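Local coordinates for putative sarcosine dimethylglycine methyltransferase (Galdieria sulphuraria, PDB 2O57), which probably transfers methyl groups from S-adenosylmethionine to sarcosine and dimethylglycine, at residues A96-V101 against A128-N133; R230-P235 against G288-K293. All blocks are in the same frame, centred on the assembly; numbering follows the deposited sequence.

Followed from the N terminus, the chain first reaches helix 95-104, which comes just after strand 85-89. Interaction 1 closes when the chain, after strand 107-112 and helix 115-128, brings residues 128-133 back against that helix, just before strand 134-138 at the outer end of the sheet. Interaction 2 opens much later, at 230-235, and closes at 288-293 after a largely helical excursion of 52 residues. The two loops therefore follow in series, neither nested nor crossed, with centres about 25 Å apart. Interaction 1 ties a helix to a loop in the parallel half of the sheet, whereas interaction 2 pairs edge strand 226-233 with strand 284-293, which runs antiparallel to it, at the other end.

Interaction 1: residues A96-V101 against A128-N133; sequences AARFLV and AGLADN
Val101 and Leu130 meet where helix 95-104 of the Rossmann-like methyltransferase fold faces the loop that leads from helix 115-128 into strand 134-138. No hydrogen bond joins the two segments, so the contact rests on packing. The tight part lies around Val101, whose CG1 is 3.6 Å from CB of Asn133 and 4.0 Å from CD2 of Leu130. CG1 stands anti to the backbone N (chi1 169°), which carries this methyl toward the loop; a branched apolar residue suits the site because Ile108 and Ile134 of the sheet also pack on it. Leu130 divides its branches, giving CD2 to Val101 and CD1 to Arg98, where CD1 lies 3.7 Å from CG. Arg98 thus packs with its aliphatic stem, while the chain bends at chi3 (-63°) and its guanidinium leaves the apolar patch: NH1 bonds to Asn125 OD1 and NH2 to Tyr93 O, linking the turn before the helix to helix 115-128.

The contact is looser toward the solvent side, where CB of the partly exposed Ala128 comes no nearer than 4.4 Å to CD of Arg98. Helix 115-128 ends here in a Schellman motif, with Gly129 at a positive phi of 73° that glycine adopts without the strain a side chain would bring. Beyond Leu130, Ala131 and Asp132 are exposed, and the loop turns back on itself through a bond from Asn133 N to Leu130 O, 2.9 Å long.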
ATOM      1  N   ALA A  96      15.406   2.197 -12.990  1.00 13.23           N
ATOM      2  CA  ALA A  96      13.970   1.910 -13.125  1.00 13.93           C
ATOM      3  C   ALA A  96      13.578   1.902 -14.575  1.00 14.19           C
ATOM      4  O   ALA A  96      12.751   1.098 -14.964  1.00 14.42           O
ATOM      5  CB  ALA A  96      13.148   2.943 -12.410  1.00 13.17           C
ATOM      6  N   ALA A  97      14.112   2.847 -15.359  1.00 13.63           N
ATOM      7  CA  ALA A  97      13.753   2.950 -16.760  1.00 14.17           C
ATOM      8  C   ALA A  97      14.170   1.671 -17.494  1.00 13.44           C
ATOM      9  O   ALA A  97      13.376   1.100 -18.245  1.00 13.23           O
ATOM     10  CB  ALA A  97      14.385   4.169 -17.413  1.00 13.67           C
ATOM     11  N   ARG A  98      15.402   1.219 -17.256  1.00 12.57           N
ATOM     12  CA  ARG A  98      15.851  -0.039 -17.837  1.00 12.73           C
ATOM     13  C   ARG A  98      15.017  -1.230 -17.366  1.00 12.48           C
ATOM     14  O   ARG A  98      14.642  -2.064 -18.191  1.00 11.36           O
ATOM     15  CB  ARG A  98      17.351  -0.292 -17.609  1.00 12.87           C
ATOM     16  CG  ARG A  98      18.206   0.643 -18.527  1.00 13.14           C
ATOM     17  CD  ARG A  98      19.708   0.454 -18.318  1.00 11.83           C
ATOM     18  NE  ARG A  98      20.143   0.812 -16.951  1.00 12.64           N
ATOM     19  CZ  ARG A  98      20.459   2.038 -16.529  1.00 12.94           C
ATOM     20  NH1 ARG A  98      20.368   3.077 -17.363  1.00  8.97           N
ATOM     21  NH2 ARG A  98      20.879   2.212 -15.250  1.00 12.18           N
ATOM     22  N   PHE A  99      14.724  -1.294 -16.060  1.00 11.96           N
ATOM     23  CA  PHE A  99      13.815  -2.332 -15.494  1.00 12.38           C
ATOM     24  C   PHE A  99      12.441  -2.365 -16.218  1.00 13.22           C
ATOM     25  O   PHE A  99      11.974  -3.425 -16.662  1.00 13.30           O
ATOM     26  CB  PHE A  99      13.630  -2.075 -13.998  1.00 12.23           C
ATOM     27  CG  PHE A  99      12.544  -2.896 -13.346  1.00 12.93           C
ATOM     28  CD1 PHE A  99      12.807  -4.197 -12.927  1.00 14.54           C
ATOM     29  CD2 PHE A  99      11.276  -2.359 -13.124  1.00 12.94           C
ATOM     30  CE1 PHE A  99      11.811  -4.960 -12.313  1.00 16.99           C
ATOM     31  CE2 PHE A  99      10.266  -3.104 -12.494  1.00 12.07           C
ATOM     32  CZ  PHE A  99      10.534  -4.394 -12.082  1.00 14.97           C
ATOM     33  N   LEU A 100      11.805  -1.205 -16.353  1.00 12.53           N
ATOM     34  CA  LEU A 100      10.489  -1.156 -17.006  1.00 12.78           C
ATOM     35  C   LEU A 100      10.521  -1.509 -18.514  1.00 13.18           C
ATOM     36  O   LEU A 100       9.611  -2.182 -19.047  1.00 13.44           O
ATOM     37  CB  LEU A 100       9.861   0.220 -16.774  1.00 12.71           C
ATOM     38  CG  LEU A 100       9.495   0.592 -15.327  1.00 11.71           C
ATOM     39  CD1 LEU A 100       8.968   2.023 -15.363  1.00 13.83           C
ATOM     40  CD2 LEU A 100       8.426  -0.354 -14.783  1.00 10.15           C
ATOM     41  N   VAL A 101      11.554  -1.026 -19.203  1.00 14.06           N
ATOM     42  CA  VAL A 101      11.712  -1.293 -20.630  1.00 15.11           C
ATOM     43  C   VAL A 101      11.907  -2.818 -20.847  1.00 15.23           C
ATOM     44  O   VAL A 101      11.184  -3.416 -21.656  1.00 15.75           O
ATOM     45  CB  VAL A 101      12.864  -0.453 -21.266  1.00 14.83           C
ATOM     46  CG1 VAL A 101      13.188  -0.943 -22.715  1.00 16.43           C
ATOM     47  CG2 VAL A 101      12.518   1.051 -21.232  1.00 15.43           C
ATOM     48  N   ALA A 128      23.499  -1.332 -22.892  1.00 20.28           N
ATOM     49  CA  ALA A 128      22.382  -2.278 -22.762  1.00 19.95           C
ATOM     50  C   ALA A 128      21.714  -2.561 -24.107  1.00 19.00           C
ATOM     51  O   ALA A 128      20.983  -3.534 -24.243  1.00 18.48           O
ATOM     52  CB  ALA A 128      21.346  -1.744 -21.761  1.00 18.77           C
ATOM     53  N   GLY A 129      21.963  -1.701 -25.083  1.00 19.12           N
ATOM     54  CA  GLY A 129      21.250  -1.770 -26.349  1.00 19.75           C
ATOM     55  C   GLY A 129      19.821  -1.282 -26.172  1.00 20.31           C
ATOM     56  O   GLY A 129      18.933  -1.726 -26.877  1.00 20.51           O
ATOM     57  N   LEU A 130      19.592  -0.356 -25.233  1.00 19.83           N
ATOM     58  CA  LEU A 130      18.228   0.130 -24.978  1.00 19.80           C
ATOM     59  C   LEU A 130      17.997   1.590 -25.372  1.00 20.46           C
ATOM     60  O   LEU A 130      16.982   2.214 -24.990  1.00 19.30           O
ATOM     61  CB  LEU A 130      17.855  -0.097 -23.498  1.00 20.35           C
ATOM     62  CG  LEU A 130      17.864  -1.558 -22.994  1.00 19.81           C
ATOM     63  CD1 LEU A 130      17.712  -1.621 -21.445  1.00 18.24           C
ATOM     64  CD2 LEU A 130      16.757  -2.408 -23.697  1.00 18.39           C
ATOM     65  N   ALA A 131      18.935   2.141 -26.141  1.00 20.47           N
ATOM     66  CA  ALA A 131      18.925   3.571 -26.425  1.00 20.16           C
ATOM     67  C   ALA A 131      17.762   4.004 -27.343  1.00 20.92           C
ATOM     68  O   ALA A 131      17.367   5.170 -27.336  1.00 20.05           O
ATOM     69  CB  ALA A 131      20.256   4.000 -26.982  1.00 21.37           C
ATOM     70  N   ASP A 132      17.196   3.074 -28.114  1.00 20.80           N
ATOM     71  CA  ASP A 132      15.988   3.396 -28.884  1.00 21.34           C
ATOM     72  C   ASP A 132      14.742   3.486 -28.000  1.00 21.51           C
ATOM     73  O   ASP A 132      13.739   4.017 -28.441  1.00 21.37           O
ATOM     74  CB  ASP A 132      15.739   2.370 -29.975  1.00 21.48           C
ATOM     75  CG  ASP A 132      16.857   2.330 -31.009  1.00 23.55           C
ATOM     76  OD1 ASP A 132      17.515   3.376 -31.242  1.00 25.22           O
ATOM     77  OD2 ASP A 132      17.065   1.239 -31.575  1.00 24.05           O
ATOM     78  N   ASN A 133      14.797   2.946 -26.779  1.00 20.77           N
ATOM     79  CA  ASN A 133      13.634   2.974 -25.892  1.00 21.00           C
ATOM     80  C   ASN A 133      13.737   3.965 -24.760  1.00 19.33           C
ATOM     81  O   ASN A 133      12.719   4.331 -24.169  1.00 18.58           O
ATOM     82  CB  ASN A 133      13.309   1.578 -25.312  1.00 22.10           C
ATOM     83  CG  ASN A 133      12.540   0.676 -26.304  1.00 24.82           C
ATOM     84  OD1 ASN A 133      11.365   0.301 -26.064  1.00 28.54           O
ATOM     85  ND2 ASN A 133      13.198   0.321 -27.410  1.00 23.75           N
TER

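Interaction 2: residues R230-P235 against G288-K293; sequences RTFSRP and GMLFRK
Phe232 and Gly288 bond to each other twice through their backbones: Phe232 N gives to Gly288 O and Gly288 N to Phe232 O, each at 2.9 Å. The first is distinctly bent, at 136° about the hydrogen. A straighter bond, 165°, runs from Leu290 N to Arg230 O over 3.1 Å. Between these hydrogen-bonded pairs sits the non-hydrogen-bonded pair of Thr231 and Met289, with CA-H...O contacts beside it, among them Thr231 CA to Gly288 O at 3.3 Å.

This antiparallel ladder joins strand 226-233 to strand 284-293 at the end of the methyltransferase sheet, and Thr231 to Ser233 pair in turn with a strand of the second subunit, so the sheet continues across the dimer interface. Glycine suits position 288 because a CB there would lie only 3.6 Å from CB of Phe232. Gly288 O lies at the edge of the Phe232 ring, 3.6 Å from CD2.

On the same face as that ring, Arg230 and Leu290 run side by side, and CD2 of Leu290 sits over one face of the Arg230 guanidinium, toward its rim, 3.9 Å from NH1. NH1 forms a salt bridge with Glu73 and NH2 another with Asp236 of the second subunit. Replacing Arg230 with an alanine would probably leave both carboxylates without this partner and uncover one side of Leu290. On the opposite face of the sheet, CG2 of Thr231 packs 3.8 Å from CE of Met289, here a selenomethionine; the flexible chain of Met289 bends at chi3 (71°) and also reaches Leu214 and Tyr217 of helix 214-223.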
ATOM      1  N   ARG A 230      -5.198   4.971  -5.205  1.00  9.53           N
ATOM      2  CA  ARG A 230      -4.793   4.210  -4.026  1.00 11.25           C
ATOM      3  C   ARG A 230      -3.577   4.852  -3.358  1.00 11.16           C
ATOM      4  O   ARG A 230      -2.777   5.530  -4.030  1.00 10.92           O
ATOM      5  CB  ARG A 230      -4.499   2.759  -4.408  1.00 11.25           C
ATOM      6  CG  ARG A 230      -3.369   2.568  -5.443  1.00 11.18           C
ATOM      7  CD  ARG A 230      -3.292   1.143  -5.968  1.00 14.33           C
ATOM      8  NE  ARG A 230      -4.231   0.939  -7.085  1.00 19.47           N
ATOM      9  CZ  ARG A 230      -3.983   0.213  -8.175  1.00 20.86           C
ATOM     10  NH1 ARG A 230      -2.833  -0.452  -8.333  1.00 19.78           N
ATOM     11  NH2 ARG A 230      -4.901   0.128  -9.125  1.00 20.47           N
ATOM     12  N   THR A 231      -3.422   4.605  -2.054  1.00 11.40           N
ATOM     13  CA  THR A 231      -2.273   5.067  -1.285  1.00 11.92           C
ATOM     14  C   THR A 231      -1.748   3.993  -0.323  1.00 12.52           C
ATOM     15  O   THR A 231      -2.474   3.025   0.042  1.00 11.68           O
ATOM     16  CB  THR A 231      -2.563   6.380  -0.512  1.00 12.05           C
ATOM     17  OG1 THR A 231      -3.540   6.163   0.505  1.00 13.19           O
ATOM     18  CG2 THR A 231      -3.076   7.477  -1.437  1.00 15.14           C
ATOM     19  N   PHE A 232      -0.483   4.173   0.073  1.00 10.74           N
ATOM     20  CA  PHE A 232       0.262   3.214   0.850  1.00 10.82           C
ATOM     21  C   PHE A 232       1.127   4.023   1.804  1.00 10.57           C
ATOM     22  O   PHE A 232       1.693   5.059   1.424  1.00  8.96           O
ATOM     23  CB  PHE A 232       1.179   2.356  -0.067  1.00 12.55           C
ATOM     24  CG  PHE A 232       0.451   1.645  -1.196  1.00 16.36           C
ATOM     25  CD1 PHE A 232       0.033   0.319  -1.055  1.00 21.90           C
ATOM     26  CD2 PHE A 232       0.197   2.290  -2.405  1.00 18.41           C
ATOM     27  CE1 PHE A 232      -0.658  -0.338  -2.106  1.00 21.72           C
ATOM     28  CE2 PHE A 232      -0.504   1.649  -3.437  1.00 18.47           C
ATOM     29  CZ  PHE A 232      -0.922   0.341  -3.297  1.00 15.06           C
ATOM     30  N   SER A 233       1.197   3.584   3.054  1.00  9.97           N
ATOM     31  CA  SER A 233       2.091   4.217   4.035  1.00  9.85           C
ATOM     32  C   SER A 233       2.840   3.063   4.671  1.00  9.95           C
ATOM     33  O   SER A 233       2.213   2.131   5.212  1.00  9.21           O
ATOM     34  CB  SER A 233       1.285   5.027   5.064  1.00  9.51           C
ATOM     35  OG  SER A 233       2.113   5.453   6.149  1.00 13.16           O
ATOM     36  N   ARG A 234       4.165   3.085   4.543  1.00  9.97           N
ATOM     37  CA  ARG A 234       4.982   2.002   5.064  1.00 10.01           C
ATOM     38  C   ARG A 234       6.049   2.583   5.978  1.00 10.76           C
ATOM     39  O   ARG A 234       7.214   2.677   5.551  1.00 11.97           O
ATOM     40  CB  ARG A 234       5.634   1.248   3.913  1.00  9.18           C
ATOM     41  CG  ARG A 234       4.606   0.566   2.972  1.00  9.39           C
ATOM     42  CD  ARG A 234       5.330  -0.085   1.803  1.00 12.26           C
ATOM     43  NE  ARG A 234       4.431  -0.592   0.761  1.00 13.51           N
ATOM     44  CZ  ARG A 234       4.009  -1.849   0.712  1.00 21.76           C
ATOM     45  NH1 ARG A 234       4.389  -2.748   1.649  1.00 19.25           N
ATOM     46  NH2 ARG A 234       3.227  -2.219  -0.302  1.00 20.18           N
ATOM     47  N   PRO A 235       5.675   2.964   7.228  1.00 10.45           N
ATOM     48  CA  PRO A 235       6.738   3.451   8.138  1.00 10.64           C
ATOM     49  C   PRO A 235       7.723   2.331   8.519  1.00 10.60           C
ATOM     50  O   PRO A 235       8.891   2.617   8.814  1.00 10.45           O
ATOM     51  CB  PRO A 235       5.965   3.979   9.353  1.00 10.08           C
ATOM     52  CG  PRO A 235       4.642   3.219   9.323  1.00 11.91           C
ATOM     53  CD  PRO A 235       4.329   3.005   7.862  1.00  8.79           C
ATOM     54  N   GLY A 288       3.360   5.889  -0.791  1.00  9.45           N
ATOM     55  CA  GLY A 288       3.260   5.463  -2.191  1.00  8.98           C
ATOM     56  C   GLY A 288       1.867   5.859  -2.661  1.00 10.23           C
ATOM     57  O   GLY A 288       0.911   5.773  -1.873  1.00  9.97           O
HETATM   58  N   MSE A 289       1.734   6.292  -3.914  1.00  9.57           N
HETATM   59  CA  MSE A 289       0.426   6.681  -4.440  1.00 10.83           C
HETATM   60  C   MSE A 289       0.290   6.435  -5.935  1.00  9.64           C
HETATM   61  O   MSE A 289       1.257   6.520  -6.665  1.00  9.56           O
HETATM   62  CB  MSE A 289       0.145   8.160  -4.204  1.00 10.13           C
HETATM   63  CG  MSE A 289       0.611   8.671  -2.845  1.00 13.15           C
HETATM   64 SE   MSE A 289       0.480  10.569  -2.562  1.00 14.12          SE
HETATM   65  CE  MSE A 289      -1.480  10.775  -2.431  1.00 14.68           C
ATOM     66  N   LEU A 290      -0.933   6.168  -6.378  1.00  9.07           N
ATOM     67  CA  LEU A 290      -1.229   6.147  -7.803  1.00  9.40           C
ATOM     68  C   LEU A 290      -2.377   7.092  -8.072  1.00  8.99           C
ATOM     69  O   LEU A 290      -3.358   7.166  -7.300  1.00  9.17           O
ATOM     70  CB  LEU A 290      -1.572   4.755  -8.294  1.00  8.69           C
ATOM     71  CG  LEU A 290      -0.392   3.847  -8.659  1.00 12.81           C
ATOM     72  CD1 LEU A 290       0.186   3.195  -7.330  1.00 10.88           C
ATOM     73  CD2 LEU A 290      -1.000   2.824  -9.544  1.00 12.92           C
ATOM     74  N   PHE A 291      -2.242   7.825  -9.165  1.00  8.66           N
ATOM     75  CA  PHE A 291      -3.233   8.809  -9.574  1.00  9.27           C
ATOM     76  C   PHE A 291      -3.639   8.516 -10.994  1.00  9.40           C
ATOM     77  O   PHE A 291      -2.871   7.908 -11.745  1.00  9.85           O
ATOM     78  CB  PHE A 291      -2.636  10.218  -9.577  1.00  9.75           C
ATOM     79  CG  PHE A 291      -1.999  10.640  -8.280  1.00 10.47           C
ATOM     80  CD1 PHE A 291      -2.765  11.207  -7.264  1.00 11.40           C
ATOM     81  CD2 PHE A 291      -0.624  10.514  -8.099  1.00 10.65           C
ATOM     82  CE1 PHE A 291      -2.166  11.633  -6.068  1.00 12.95           C
ATOM     83  CE2 PHE A 291      -0.014  10.947  -6.917  1.00 13.22           C
ATOM     84  CZ  PHE A 291      -0.788  11.503  -5.902  1.00 12.55           C
ATOM     85  N   ARG A 292      -4.833   8.952 -11.373  1.00  8.34           N
ATOM     86  CA  ARG A 292      -5.185   8.969 -12.779  1.00  9.12           C
ATOM     87  C   ARG A 292      -5.659  10.365 -13.183  1.00  7.88           C
ATOM     88  O   ARG A 292      -6.340  11.045 -12.413  1.00  7.97           O
ATOM     89  CB  ARG A 292      -6.249   7.918 -13.105  1.00  9.24           C
ATOM     90  CG  ARG A 292      -6.550   7.792 -14.606  1.00  8.72           C
ATOM     91  CD  ARG A 292      -7.678   6.818 -14.953  1.00 10.70           C
ATOM     92  NE  ARG A 292      -7.416   5.407 -14.661  1.00 16.99           N
ATOM     93  CZ  ARG A 292      -6.744   4.540 -15.430  1.00 18.97           C
ATOM     94  NH1 ARG A 292      -6.156   4.902 -16.593  1.00 16.74           N
ATOM     95  NH2 ARG A 292      -6.650   3.288 -15.013  1.00 17.06           N
ATOM     96  N   LYS A 293      -5.277  10.804 -14.378  1.00  7.72           N
ATOM     97  CA  LYS A 293      -5.779  12.056 -14.933  1.00  7.03           C
ATOM     98  C   LYS A 293      -7.243  11.898 -15.442  1.00  9.20           C
ATOM     99  O   LYS A 293      -7.491  11.579 -16.619  1.00  8.02           O
ATOM    100  CB  LYS A 293      -4.880  12.563 -16.060  1.00  6.54           C
ATOM    101  CG  LYS A 293      -5.285  13.935 -16.582  1.00  6.02           C
ATOM    102  CD  LYS A 293      -4.209  14.518 -17.546  1.00  6.64           C
ATOM    103  CE  LYS A 293      -4.722  15.747 -18.300  1.00  5.92           C
ATOM    104  NZ  LYS A 293      -3.643  16.295 -19.212  1.00  4.80           N
TER